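Local atomic coordinates of 2,3-dihydroxybenzoate-AMP ligase (Mycobacterium smegmatis, PDB entry 5KEI), a protein that belongs to the ANL superfamily of AMP-binding enzymes, with a large N-terminal region and a smaller C-terminal domain. Residues A[18-23]-A[95-100]; A[82-87]-A[196-201]; A[324-329]-A[343-348]; A[437-442]-A[449-454]; A[503-508]-A[533-538]. All blocks are in the same frame, centred on the assembly; numbering follows the deposited sequence.

Contact 1. Residues A[18-23]-A[95-100]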
# COMPACT_ATOMS: atom_id res chain seq x y z
N GLN A 18 -20.52 -16.99 -4.48
CA GLN A 18 -19.24 -17.28 -5.12
C GLN A 18 -18.12 -16.42 -4.55
O GLN A 18 -16.97 -16.50 -4.99
CB GLN A 18 -19.35 -17.06 -6.62
CG GLN A 18 -20.09 -15.79 -7.00
CD GLN A 18 -20.46 -15.75 -8.46
OE1 GLN A 18 -20.44 -16.77 -9.14
NE2 GLN A 18 -20.80 -14.57 -8.95
N SER A 19 -18.46 -15.58 -3.56
CA SER A 19 -17.51 -14.60 -3.04
C SER A 19 -17.01 -14.85 -1.62
O SER A 19 -17.66 -14.55 -0.61
CB SER A 19 -18.11 -13.19 -3.14
OG SER A 19 -17.96 -12.72 -4.46
N SER A 20 -15.82 -15.42 -1.59
CA SER A 20 -14.94 -15.42 -0.45
C SER A 20 -14.33 -14.05 -0.28
O SER A 20 -13.41 -13.87 0.53
CB SER A 20 -13.84 -16.46 -0.64
OG SER A 20 -13.34 -16.33 -1.97
N LEU A 21 -14.80 -13.08 -1.08
CA LEU A 21 -14.38 -11.70 -0.91
C LEU A 21 -14.69 -11.29 0.52
O LEU A 21 -13.84 -10.71 1.19
CB LEU A 21 -15.07 -10.77 -1.90
CG LEU A 21 -14.86 -9.27 -1.62
CD1 LEU A 21 -13.39 -8.94 -1.56
CD2 LEU A 21 -15.56 -8.36 -2.64
N LEU A 22 -15.89 -11.62 0.99
CA LEU A 22 -16.31 -11.26 2.34
C LEU A 22 -15.60 -12.11 3.39
O LEU A 22 -15.41 -11.68 4.54
CB LEU A 22 -17.83 -11.38 2.48
CG LEU A 22 -18.57 -10.30 1.69
CD1 LEU A 22 -20.06 -10.27 2.02
CD2 LEU A 22 -17.93 -8.92 1.93
N ALA A 23 -15.18 -13.30 2.98
CA ALA A 23 -14.52 -14.24 3.89
C ALA A 23 -13.16 -13.74 4.36
O ALA A 23 -12.74 -14.03 5.49
CB ALA A 23 -14.38 -15.61 3.24
N GLY A 95 -16.70 -9.46 -7.68
CA GLY A 95 -16.03 -10.00 -6.51
C GLY A 95 -14.75 -10.76 -6.83
O GLY A 95 -13.91 -10.95 -5.96
N ASP A 96 -14.61 -11.20 -8.07
CA ASP A 96 -13.42 -11.94 -8.49
C ASP A 96 -12.19 -11.06 -8.41
O ASP A 96 -12.20 -9.92 -8.83
CB ASP A 96 -13.57 -12.46 -9.93
CG ASP A 96 -14.39 -13.75 -10.01
OD1 ASP A 96 -14.87 -14.21 -8.95
OD2 ASP A 96 -14.54 -14.30 -11.13
N ARG A 97 -11.10 -11.60 -7.88
CA ARG A 97 -9.91 -10.78 -7.75
C ARG A 97 -8.98 -11.07 -8.92
O ARG A 97 -8.89 -12.20 -9.40
CB ARG A 97 -9.31 -11.01 -6.37
CG ARG A 97 -10.46 -10.77 -5.38
CD ARG A 97 -10.20 -11.06 -3.97
NE ARG A 97 -10.40 -12.45 -3.57
CZ ARG A 97 -11.55 -13.10 -3.58
NH1 ARG A 97 -11.58 -14.35 -3.14
NH2 ARG A 97 -12.66 -12.55 -4.04
N VAL A 98 -8.37 -10.01 -9.41
CA VAL A 98 -7.56 -10.06 -10.61
C VAL A 98 -6.21 -9.41 -10.32
O VAL A 98 -6.15 -8.25 -9.91
CB VAL A 98 -8.27 -9.35 -11.80
CG1 VAL A 98 -7.35 -9.28 -13.04
CG2 VAL A 98 -9.60 -10.06 -12.13
N LEU A 99 -5.13 -10.15 -10.51
CA LEU A 99 -3.80 -9.60 -10.28
C LEU A 99 -3.46 -8.64 -11.41
O LEU A 99 -3.60 -8.98 -12.58
CB LEU A 99 -2.75 -10.71 -10.20
CG LEU A 99 -2.87 -11.72 -9.06
CD1 LEU A 99 -1.71 -12.71 -9.10
CD2 LEU A 99 -2.92 -11.03 -7.73
N VAL A 100 -3.01 -7.45 -11.06
CA VAL A 100 -2.65 -6.45 -12.06
C VAL A 100 -1.19 -5.95 -11.90
O VAL A 100 -0.78 -5.55 -10.81
CB VAL A 100 -3.60 -5.24 -12.00
CG1 VAL A 100 -3.25 -4.23 -13.08
CG2 VAL A 100 -5.03 -5.71 -12.12

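Contact 2. Residues A[82-87]-A[196-201]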
# COMPACT_ATOMS: atom_id res chain seq x y z
N ARG A 82 -16.08 -0.33 -22.35
CA ARG A 82 -15.79 -1.37 -23.33
C ARG A 82 -14.87 -2.43 -22.76
O ARG A 82 -15.03 -3.62 -23.05
CB ARG A 82 -15.18 -0.76 -24.59
CG ARG A 82 -16.23 -0.25 -25.56
CD ARG A 82 -15.58 0.56 -26.66
NE ARG A 82 -14.51 -0.19 -27.32
CZ ARG A 82 -13.59 0.37 -28.10
NH1 ARG A 82 -13.59 1.68 -28.31
NH2 ARG A 82 -12.66 -0.39 -28.66
N ALA A 83 -13.91 -2.00 -21.95
CA ALA A 83 -12.97 -2.93 -21.36
C ALA A 83 -13.72 -3.83 -20.39
O ALA A 83 -13.42 -5.01 -20.28
CB ALA A 83 -11.83 -2.18 -20.66
N ALA A 84 -14.72 -3.26 -19.73
CA ALA A 84 -15.51 -3.98 -18.72
C ALA A 84 -16.39 -5.08 -19.33
O ALA A 84 -16.50 -6.18 -18.78
CB ALA A 84 -16.36 -2.99 -17.92
N ALA A 85 -17.04 -4.76 -20.45
CA ALA A 85 -17.83 -5.74 -21.19
C ALA A 85 -16.93 -6.88 -21.66
O ALA A 85 -17.29 -8.04 -21.51
CB ALA A 85 -18.52 -5.08 -22.37
N GLY A 86 -15.76 -6.54 -22.20
CA GLY A 86 -14.80 -7.55 -22.63
C GLY A 86 -14.42 -8.49 -21.49
O GLY A 86 -14.37 -9.72 -21.67
N ILE A 87 -14.16 -7.91 -20.32
CA ILE A 87 -13.72 -8.67 -19.15
C ILE A 87 -14.83 -9.58 -18.63
O ILE A 87 -14.59 -10.75 -18.34
CB ILE A 87 -13.26 -7.72 -18.02
CG1 ILE A 87 -11.88 -7.14 -18.36
CG2 ILE A 87 -13.19 -8.47 -16.70
CD1 ILE A 87 -11.55 -5.82 -17.64
N PRO A 196 -22.57 -5.35 -23.15
CA PRO A 196 -23.56 -4.38 -22.66
C PRO A 196 -23.05 -3.55 -21.49
O PRO A 196 -23.80 -2.71 -20.99
CB PRO A 196 -24.71 -5.28 -22.22
CG PRO A 196 -23.98 -6.51 -21.66
CD PRO A 196 -22.65 -6.62 -22.41
N VAL A 197 -21.80 -3.79 -21.09
CA VAL A 197 -21.26 -3.32 -19.81
C VAL A 197 -22.05 -3.93 -18.67
O VAL A 197 -23.25 -3.68 -18.51
CB VAL A 197 -21.26 -1.79 -19.69
CG1 VAL A 197 -20.81 -1.36 -18.29
CG2 VAL A 197 -20.39 -1.18 -20.79
N PRO A 198 -21.38 -4.75 -17.86
CA PRO A 198 -22.14 -5.56 -16.90
C PRO A 198 -22.81 -4.71 -15.84
O PRO A 198 -22.32 -3.63 -15.50
CB PRO A 198 -21.06 -6.47 -16.29
CG PRO A 198 -19.79 -5.71 -16.45
CD PRO A 198 -19.92 -4.89 -17.70
N GLU A 199 -23.95 -5.18 -15.36
CA GLU A 199 -24.64 -4.50 -14.27
C GLU A 199 -24.20 -5.10 -12.94
O GLU A 199 -24.42 -6.28 -12.67
CB GLU A 199 -26.16 -4.63 -14.44
CG GLU A 199 -26.96 -3.78 -13.45
CD GLU A 199 -28.14 -3.06 -14.11
OE1 GLU A 199 -29.30 -3.42 -13.81
OE2 GLU A 199 -27.89 -2.14 -14.92
N ILE A 200 -23.54 -4.28 -12.12
CA ILE A 200 -23.03 -4.73 -10.83
C ILE A 200 -23.65 -3.92 -9.72
O ILE A 200 -24.20 -2.85 -9.96
CB ILE A 200 -21.47 -4.61 -10.73
CG1 ILE A 200 -21.04 -3.14 -10.74
CG2 ILE A 200 -20.77 -5.41 -11.84
CD1 ILE A 200 -19.56 -2.91 -10.49
N ALA A 201 -23.57 -4.41 -8.49
CA ALA A 201 -23.96 -3.61 -7.35
C ALA A 201 -23.20 -4.01 -6.09
O ALA A 201 -23.82 -4.49 -5.12
CB ALA A 201 -25.45 -3.70 -7.13

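Contact 3. Residues A[324-329]-A[343-348]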
# COMPACT_ATOMS: atom_id res chain seq x y z
N ARG A 324 4.21 23.47 -8.84
CA ARG A 324 3.73 24.20 -7.68
C ARG A 324 3.60 23.30 -6.47
O ARG A 324 3.57 23.77 -5.33
CB ARG A 324 2.38 24.84 -7.96
CG ARG A 324 1.26 23.84 -8.11
CD ARG A 324 0.07 24.28 -7.31
NE ARG A 324 -1.07 23.36 -7.39
CZ ARG A 324 -1.69 22.84 -6.34
NH1 ARG A 324 -1.27 23.12 -5.11
NH2 ARG A 324 -2.74 22.04 -6.51
N LEU A 325 3.52 21.99 -6.72
CA LEU A 325 3.41 21.01 -5.66
C LEU A 325 4.32 19.84 -5.97
O LEU A 325 4.08 19.07 -6.90
CB LEU A 325 1.96 20.52 -5.49
CG LEU A 325 1.73 19.40 -4.46
CD1 LEU A 325 1.98 19.86 -3.04
CD2 LEU A 325 0.33 18.85 -4.57
N LEU A 326 5.38 19.72 -5.17
CA LEU A 326 6.23 18.54 -5.17
C LEU A 326 6.06 17.79 -3.86
O LEU A 326 6.54 18.22 -2.82
CB LEU A 326 7.69 18.92 -5.37
CG LEU A 326 8.68 17.75 -5.33
CD1 LEU A 326 8.31 16.76 -6.39
CD2 LEU A 326 10.07 18.25 -5.56
N GLN A 327 5.32 16.68 -3.91
CA GLN A 327 5.18 15.82 -2.76
C GLN A 327 6.40 14.92 -2.65
O GLN A 327 6.92 14.46 -3.67
CB GLN A 327 3.92 14.93 -2.84
CG GLN A 327 2.60 15.61 -3.10
CD GLN A 327 1.46 14.59 -3.24
OE1 GLN A 327 1.41 13.83 -4.21
NE2 GLN A 327 0.58 14.55 -2.25
N VAL A 328 6.84 14.67 -1.43
CA VAL A 328 7.92 13.72 -1.19
C VAL A 328 7.54 12.79 -0.03
O VAL A 328 7.18 13.23 1.05
CB VAL A 328 9.24 14.42 -0.91
CG1 VAL A 328 10.35 13.40 -0.62
CG2 VAL A 328 9.61 15.30 -2.11
N GLY A 329 7.57 11.49 -0.30
CA GLY A 329 7.16 10.49 0.67
C GLY A 329 7.85 9.18 0.36
O GLY A 329 8.69 9.12 -0.52
N GLY A 343 15.03 24.89 -2.67
CA GLY A 343 15.86 26.00 -3.10
C GLY A 343 16.21 25.81 -4.56
O GLY A 343 16.50 26.76 -5.28
N ALA A 344 16.15 24.56 -5.01
CA ALA A 344 16.58 24.20 -6.35
C ALA A 344 15.44 23.74 -7.25
O ALA A 344 15.57 23.77 -8.47
CB ALA A 344 17.65 23.12 -6.27
N LEU A 345 14.32 23.31 -6.66
CA LEU A 345 13.20 22.77 -7.46
C LEU A 345 11.93 23.60 -7.38
O LEU A 345 11.39 24.02 -8.40
CB LEU A 345 12.88 21.34 -7.03
CG LEU A 345 13.84 20.22 -7.43
CD1 LEU A 345 13.24 18.87 -7.01
CD2 LEU A 345 14.10 20.25 -8.93
N THR A 346 11.42 23.79 -6.16
CA THR A 346 10.17 24.50 -5.92
C THR A 346 9.97 24.66 -4.41
O THR A 346 10.19 23.71 -3.65
CB THR A 346 8.92 23.76 -6.53
OG1 THR A 346 7.73 24.44 -6.12
CG2 THR A 346 8.84 22.30 -6.08
N PRO A 347 9.55 25.86 -3.97
CA PRO A 347 9.25 26.05 -2.55
C PRO A 347 8.03 25.23 -2.16
O PRO A 347 7.80 25.00 -0.96
CB PRO A 347 8.97 27.56 -2.44
CG PRO A 347 8.54 27.96 -3.81
CD PRO A 347 9.29 27.08 -4.76
N GLY A 348 7.27 24.80 -3.17
CA GLY A 348 6.02 24.09 -2.99
C GLY A 348 6.19 22.62 -2.62
O GLY A 348 5.47 21.77 -3.13

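Contact 4. Residues A[437-442]-A[449-454]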
# COMPACT_ATOMS: atom_id res chain seq x y z
N ARG A 437 8.57 4.44 14.37
CA ARG A 437 8.91 5.21 15.56
C ARG A 437 8.73 6.67 15.20
O ARG A 437 9.33 7.15 14.24
CB ARG A 437 10.35 4.92 16.02
CG ARG A 437 10.66 5.28 17.46
CD ARG A 437 12.17 5.25 17.73
NE ARG A 437 12.84 4.05 17.20
CZ ARG A 437 14.03 4.08 16.59
NH1 ARG A 437 14.66 5.24 16.43
NH2 ARG A 437 14.59 2.95 16.14
N VAL A 438 7.89 7.39 15.95
CA VAL A 438 7.59 8.79 15.65
C VAL A 438 7.46 9.62 16.92
O VAL A 438 7.30 9.09 18.02
CB VAL A 438 6.25 8.95 14.84
CG1 VAL A 438 6.24 8.08 13.56
CG2 VAL A 438 5.04 8.60 15.71
N ARG A 439 7.51 10.93 16.78
CA ARG A 439 7.11 11.81 17.86
C ARG A 439 6.24 12.90 17.28
O ARG A 439 6.41 13.27 16.11
CB ARG A 439 8.31 12.40 18.60
CG ARG A 439 9.22 13.23 17.75
CD ARG A 439 10.49 13.54 18.49
NE ARG A 439 11.36 14.41 17.71
CZ ARG A 439 12.41 15.07 18.21
NH1 ARG A 439 12.71 14.94 19.49
NH2 ARG A 439 13.14 15.85 17.42
N ARG A 440 5.26 13.36 18.06
CA ARG A 440 4.44 14.51 17.70
C ARG A 440 4.87 15.65 18.59
O ARG A 440 4.76 15.57 19.81
CB ARG A 440 2.96 14.21 17.89
CG ARG A 440 2.06 15.44 17.70
CD ARG A 440 0.58 15.05 17.69
NE ARG A 440 0.31 13.99 18.67
CZ ARG A 440 -0.80 13.26 18.69
NH1 ARG A 440 -1.76 13.47 17.79
NH2 ARG A 440 -0.95 12.31 19.61
N PHE A 441 5.40 16.71 17.98
CA PHE A 441 5.85 17.87 18.74
C PHE A 441 4.68 18.47 19.53
O PHE A 441 3.58 18.68 18.99
CB PHE A 441 6.47 18.92 17.82
CG PHE A 441 7.66 18.43 17.04
CD1 PHE A 441 8.92 18.39 17.63
CD2 PHE A 441 7.53 18.02 15.73
CE1 PHE A 441 10.02 17.93 16.92
CE2 PHE A 441 8.63 17.56 15.01
CZ PHE A 441 9.87 17.52 15.60
N ALA A 442 4.91 18.74 20.82
CA ALA A 442 3.85 19.27 21.69
C ALA A 442 3.95 20.79 21.86
O ALA A 442 3.01 21.42 22.33
CB ALA A 442 3.89 18.58 23.05
N TYR A 449 2.67 18.63 14.65
CA TYR A 449 3.21 17.86 13.53
C TYR A 449 4.01 16.65 14.00
O TYR A 449 4.49 16.59 15.14
CB TYR A 449 4.04 18.78 12.62
CG TYR A 449 3.14 19.68 11.79
CD1 TYR A 449 2.76 19.31 10.50
CD2 TYR A 449 2.61 20.86 12.32
CE1 TYR A 449 1.90 20.11 9.74
CE2 TYR A 449 1.75 21.67 11.58
CZ TYR A 449 1.39 21.29 10.28
OH TYR A 449 0.54 22.08 9.52
N LEU A 450 4.11 15.68 13.11
CA LEU A 450 4.84 14.45 13.35
C LEU A 450 6.29 14.51 12.88
O LEU A 450 6.59 15.18 11.90
CB LEU A 450 4.14 13.29 12.64
CG LEU A 450 2.86 12.78 13.27
CD1 LEU A 450 2.35 11.56 12.50
CD2 LEU A 450 3.12 12.45 14.73
N GLU A 451 7.17 13.80 13.57
CA GLU A 451 8.48 13.48 13.01
C GLU A 451 8.78 11.99 13.10
O GLU A 451 8.65 11.39 14.17
CB GLU A 451 9.60 14.24 13.70
CG GLU A 451 10.96 13.83 13.17
CD GLU A 451 12.11 14.54 13.85
OE1 GLU A 451 11.99 14.87 15.05
OE2 GLU A 451 13.13 14.79 13.17
N VAL A 452 9.16 11.39 11.97
CA VAL A 452 9.50 9.97 11.91
C VAL A 452 10.97 9.79 12.24
O VAL A 452 11.84 10.38 11.59
CB VAL A 452 9.22 9.36 10.51
CG1 VAL A 452 9.69 7.94 10.46
CG2 VAL A 452 7.73 9.44 10.15
N THR A 453 11.25 8.97 13.26
CA THR A 453 12.61 8.87 13.78
C THR A 453 13.21 7.51 13.44
O THR A 453 14.42 7.31 13.55
CB THR A 453 12.64 9.10 15.29
OG1 THR A 453 11.88 8.08 15.94
CG2 THR A 453 12.05 10.47 15.63
N GLY A 454 12.36 6.58 13.01
CA GLY A 454 12.81 5.30 12.53
C GLY A 454 11.78 4.18 12.60
O GLY A 454 10.57 4.40 12.55

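Contact 5. Residues A[503-508]-A[533-538]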
# COMPACT_ATOMS: atom_id res chain seq x y z
N VAL A 503 6.65 -20.68 20.04
CA VAL A 503 5.78 -20.83 18.89
C VAL A 503 4.38 -21.36 19.26
O VAL A 503 4.26 -22.26 20.09
CB VAL A 503 6.43 -21.78 17.86
CG1 VAL A 503 5.44 -22.19 16.74
CG2 VAL A 503 7.70 -21.16 17.29
N VAL A 504 3.34 -20.80 18.65
CA VAL A 504 2.02 -21.42 18.67
C VAL A 504 1.81 -22.21 17.39
O VAL A 504 1.74 -21.63 16.30
CB VAL A 504 0.90 -20.38 18.81
CG1 VAL A 504 -0.48 -21.05 18.71
CG2 VAL A 504 1.05 -19.62 20.10
N PHE A 505 1.72 -23.53 17.51
CA PHE A 505 1.61 -24.40 16.34
C PHE A 505 0.20 -24.51 15.83
O PHE A 505 -0.78 -24.39 16.58
CB PHE A 505 2.12 -25.80 16.64
CG PHE A 505 3.61 -25.91 16.70
CD1 PHE A 505 4.37 -25.81 15.55
CD2 PHE A 505 4.26 -26.14 17.91
CE1 PHE A 505 5.74 -25.92 15.59
CE2 PHE A 505 5.64 -26.25 17.96
CZ PHE A 505 6.38 -26.15 16.80
N ASN A 506 0.10 -24.78 14.53
CA ASN A 506 -1.19 -24.97 13.88
C ASN A 506 -1.71 -26.39 14.05
O ASN A 506 -2.64 -26.65 14.83
CB ASN A 506 -1.07 -24.64 12.41
CG ASN A 506 -2.19 -23.78 11.94
OD1 ASN A 506 -3.28 -23.79 12.51
ND2 ASN A 506 -1.93 -23.02 10.90
N GLY A 507 -1.12 -27.32 13.31
CA GLY A 507 -1.40 -28.73 13.50
C GLY A 507 -0.40 -29.32 14.48
O GLY A 507 -0.06 -28.68 15.48
N PRO A 508 0.07 -30.54 14.20
CA PRO A 508 1.05 -31.20 15.07
C PRO A 508 2.37 -30.43 15.09
O PRO A 508 2.76 -29.89 14.05
CB PRO A 508 1.23 -32.59 14.43
CG PRO A 508 0.04 -32.77 13.53
CD PRO A 508 -0.28 -31.39 13.04
N LEU A 533 13.33 -24.32 20.88
CA LEU A 533 11.96 -24.17 20.41
C LEU A 533 11.00 -24.52 21.54
O LEU A 533 11.12 -25.58 22.15
CB LEU A 533 11.72 -25.06 19.20
CG LEU A 533 10.27 -25.26 18.78
CD1 LEU A 533 9.73 -23.99 18.13
CD2 LEU A 533 10.19 -26.44 17.85
N VAL A 534 10.06 -23.63 21.85
CA VAL A 534 9.12 -23.88 22.95
C VAL A 534 7.68 -23.58 22.54
O VAL A 534 7.35 -22.44 22.22
CB VAL A 534 9.49 -23.06 24.21
CG1 VAL A 534 8.34 -23.03 25.19
CG2 VAL A 534 10.74 -23.63 24.88
N PRO A 535 6.83 -24.62 22.50
CA PRO A 535 5.41 -24.45 22.15
C PRO A 535 4.55 -23.90 23.28
O PRO A 535 4.72 -24.25 24.45
CB PRO A 535 4.97 -25.88 21.77
CG PRO A 535 6.24 -26.62 21.53
CD PRO A 535 7.22 -26.03 22.48
N MET A 536 3.62 -23.02 22.93
CA MET A 536 2.65 -22.50 23.88
C MET A 536 1.29 -22.51 23.20
O MET A 536 1.22 -22.39 21.98
CB MET A 536 3.03 -21.08 24.34
CG MET A 536 4.20 -21.00 25.33
SD MET A 536 4.42 -19.32 25.97
CE MET A 536 2.89 -19.06 26.87
N PRO A 537 0.21 -22.68 23.98
CA PRO A 537 -1.13 -22.66 23.37
C PRO A 537 -1.51 -21.26 22.87
O PRO A 537 -2.34 -21.12 21.96
CB PRO A 537 -2.05 -23.11 24.51
CG PRO A 537 -1.30 -22.77 25.75
CD PRO A 537 0.16 -22.98 25.42
N SER A 538 -0.87 -20.24 23.44
CA SER A 538 -0.99 -18.86 22.95
C SER A 538 0.14 -17.99 23.50
O SER A 538 0.80 -18.34 24.48
CB SER A 538 -2.35 -18.27 23.31
OG SER A 538 -2.66 -18.49 24.68

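Contact 1. Residues A[18-23]-A[95-100]
Ser-20 and Arg-97 form the hydrogen bond of this contact, with NH1 of Arg-97 donating to Ser-20 OG over 2.9 Å. The bond is bent, its N-H...O angle being 137°, and the hydroxyl sits at the edge of the guanidinium, tilted a little from its plane. A second polar link lies within 95-100: NH2 of Arg-97 reaches back to the carbonyl O of Gly-95 at 2.8 Å, a weak bond with an angle of only 122°. The arginine chain bends at chi3 (-86°), which carries the guanidinium toward both oxygens; its NE is weakly bonded to Ser-141 O. One good bond and two weak ones, on three different nitrogens, would limit how the group can turn.

The remaining touches are van der Waals. Leu-21 CA lies over one face of the guanidinium, 3.7 Å from Arg-97 NH2, and Leu-21 CB is as near to that nitrogen. The same CB is 4.2 Å from Gly-95 O, and the leucine side chain also touches Val-121. Nearer the chain start, Ser-19 OG lies 3.9 Å from CA of Gly-95, which presents no side chain to it.

The arrangement is plain packing of an N-terminal loop against the beginning of strand 97-101, the middle strand of a seven-stranded mixed sheet, where it runs parallel between strands 121-124 and 145-149 in the AMP-binding region.

Contact 2. Residues A[82-87]-A[196-201]
Ala-84 is the first residue of helix segment 82-87 to meet the loop 196-201, and it does so with both its methyl and its backbone. Its CB stands 4.0 Å from CD of Pro-198, while its carbonyl O is 3.8 Å from that same CD and 4.1 Å from CG of the ring. The proline therefore lies with its CD-CG side against the helix surface; further along the helix it also touches Ala-88.

Ala-85 comes next and carries the other half of the contact. Its CB faces loop backbone, 3.7 Å from Val-197 N and 4.1 Å from Pro-196 N, with Pro-196 CD a little farther at 4.4 Å. From the backbone side, Ala-85 N is 4.0 Å from Pro-198 CD. The chains come close here, the CA atoms of Ala-85 and Val-197 being 4.4 Å apart. Val-197 has a positive phi (62°); of the prolines flanking it, Pro-198 alone lays its ring on the helix, and Pro-196 touches at the margin. The valine side chain touches Asp-81, one turn back along helix 73-88.

The small alanine methyls let the loop backbone and the Pro-198 ring come close. With no hydrogen bond between the segments, the contact rests on van der Waals packing: the prolines have no N-H, and the O atoms of Arg-82 and Ala-83 already accept from Gly-86 N and Ile-87 N.

Contact 3. Residues A[324-329]-A[343-348]
Within the beta-alpha-beta unit made of strand 325-328, helix 335-344 and strand 349-354, Leu-326 meets the connection leading out of the helix at Leu-345, Thr-346 and Gly-348. Its backbone N donates to Gly-348 O over 2.9 Å, a nearly straight bond (162°) although the donor lies well above the carbonyl plane. The same oxygen takes a CA-H...O contact from Leu-325 CA at 3.3 Å, and Gly-348 CA makes another to Arg-324 O at 3.4 Å.

The side chain of Leu-326 points to the connection. Its CB packs on Thr-346 CG2 at 3.6 Å, and its CD2 reaches Leu-345 CD1 at 3.5 Å, the two leucines crossing at a slant. Thr-346 divides its branches: OG1, placed opposite its own backbone N (chi1 174°), accepts from Gly-348 N at 3.0 Å to close an ST turn, leaving the methyl for Leu-326. Beyond the segments, Leu-345 also touches Trp-309 and Ala-310 of helix 303-310.

Polar and apolar work are thus separated: the threonine hydroxyl shapes the bend, Gly-348 starts the parallel pairing that Gln-350 continues with Leu-326, and the methyls of Thr-346, Leu-345 and Leu-326 make the apolar part of the contact.

Contact 4. Residues A[437-442]-A[449-454]
The guanidinium of Arg-439 meets Glu-451 OE1 at its edge and in its plane: NE and NH2 each donate to this one oxygen, both at 2.8 Å, in a salt bridge. NH2 meets the syn lone pair of OE1, while NE comes nearly along the C-O axis; the carboxylate is turned 31° from the guanidinium. With CG between its backbone N and carbonyl carbon (chi1 60°) and then extended, the arginine runs alongside the glutamate. The Phe-441 ring approaches obliquely, its CZ 3.4 Å from OE1 and its CE2 3.7 Å from Glu-451 CB. Over one face of the Arg-437 guanidinium, toward the rim, lies Gly-454 CA.

On the other face of the sheet Val-438 CG1 packs against Val-452 CG2 at 4.0 Å, and Arg-440 CB rests on Leu-450 CD2 at 3.6 Å; both are non-hydrogen-bonded pairs. Arg-439 and Glu-451 form a hydrogen-bonded pair. At Arg-437 the register slips: its O accepts from Thr-453 N at 2.8 Å and, weakly, from Gly-454 N and Thr-453 OG1, while its N bonds to Gly-454 O.

Thr-453 and Gly-454 opposite Arg-437 make a classic beta bulge, set in an antiparallel hairpin whose strand 450-455 ends a four-stranded sheet; Gln-376 and Gly-377 bond to Leu-450 there.

Contact 5. Residues A[503-508]-A[533-538]
Phe-505 presents the edge of its ring to the neighbouring strand. In the ring plane, CZ faces Leu-533 CD2 at 4.0 Å from the opposite direction, and CE2 meets Pro-535 CG at 3.6 Å, the proline crossing at a slant. One ring face is covered from within its own strand by Val-503 CG1, 3.8 Å above the centre. Phe-505 CG lies beside the backbone N, opposite the carbonyl carbon (chi1 -76°), which sends the ring back over that valine. Val-503 in turn directs CG2 obliquely onto Leu-533 CD1 at 3.6 Å, so the leucine uses one methyl for the valine and the other for the ring.

Val-504 meets mainly backbone: its CG2 is 3.4 Å from Met-536 O and 3.6 Å from Ser-538 CA.

Between the strands, Val-503 N donates to Val-534 O over 2.9 Å and Val-503 O accepts from Met-536 N at 3.0 Å, the parallel pattern in which one residue bonds to both neighbours of its partner, here Pro-535. Strands 498-505 and 532-535 belong to a beta-alpha-beta unit whose helix 512-521 also touches Leu-533.

Pro-535 stands where this pairing asks for no N-H from it, so its lack of one probably costs little: its flanking residues supply the bonds and its ring is left for apolar packing.

Contacts 1 and 2 interleave along the chain, and contacts 3, 4 and 5 follow in order, the last in the C-terminal domain. Contacts 1 and 2 are neighbours, with centres about 16 Å apart, since helix 73-88 and strand 97-101 are successive elements. Contact 3 belongs to the nine-stranded mixed sheet and lies across the chain's centre from contact 1, about 39 Å between centres. Contact 4, in the separate four-stranded antiparallel sheet, has its centre about 21 Å from that of contact 3; for contact 5, in the three-stranded sheet, the centres are about 51 Å apart. With contact 1 on the seven-stranded sheet, contacts 1, 3, 4 and 5 fall on four different sheets, while contact 2 joins a helix and a loop.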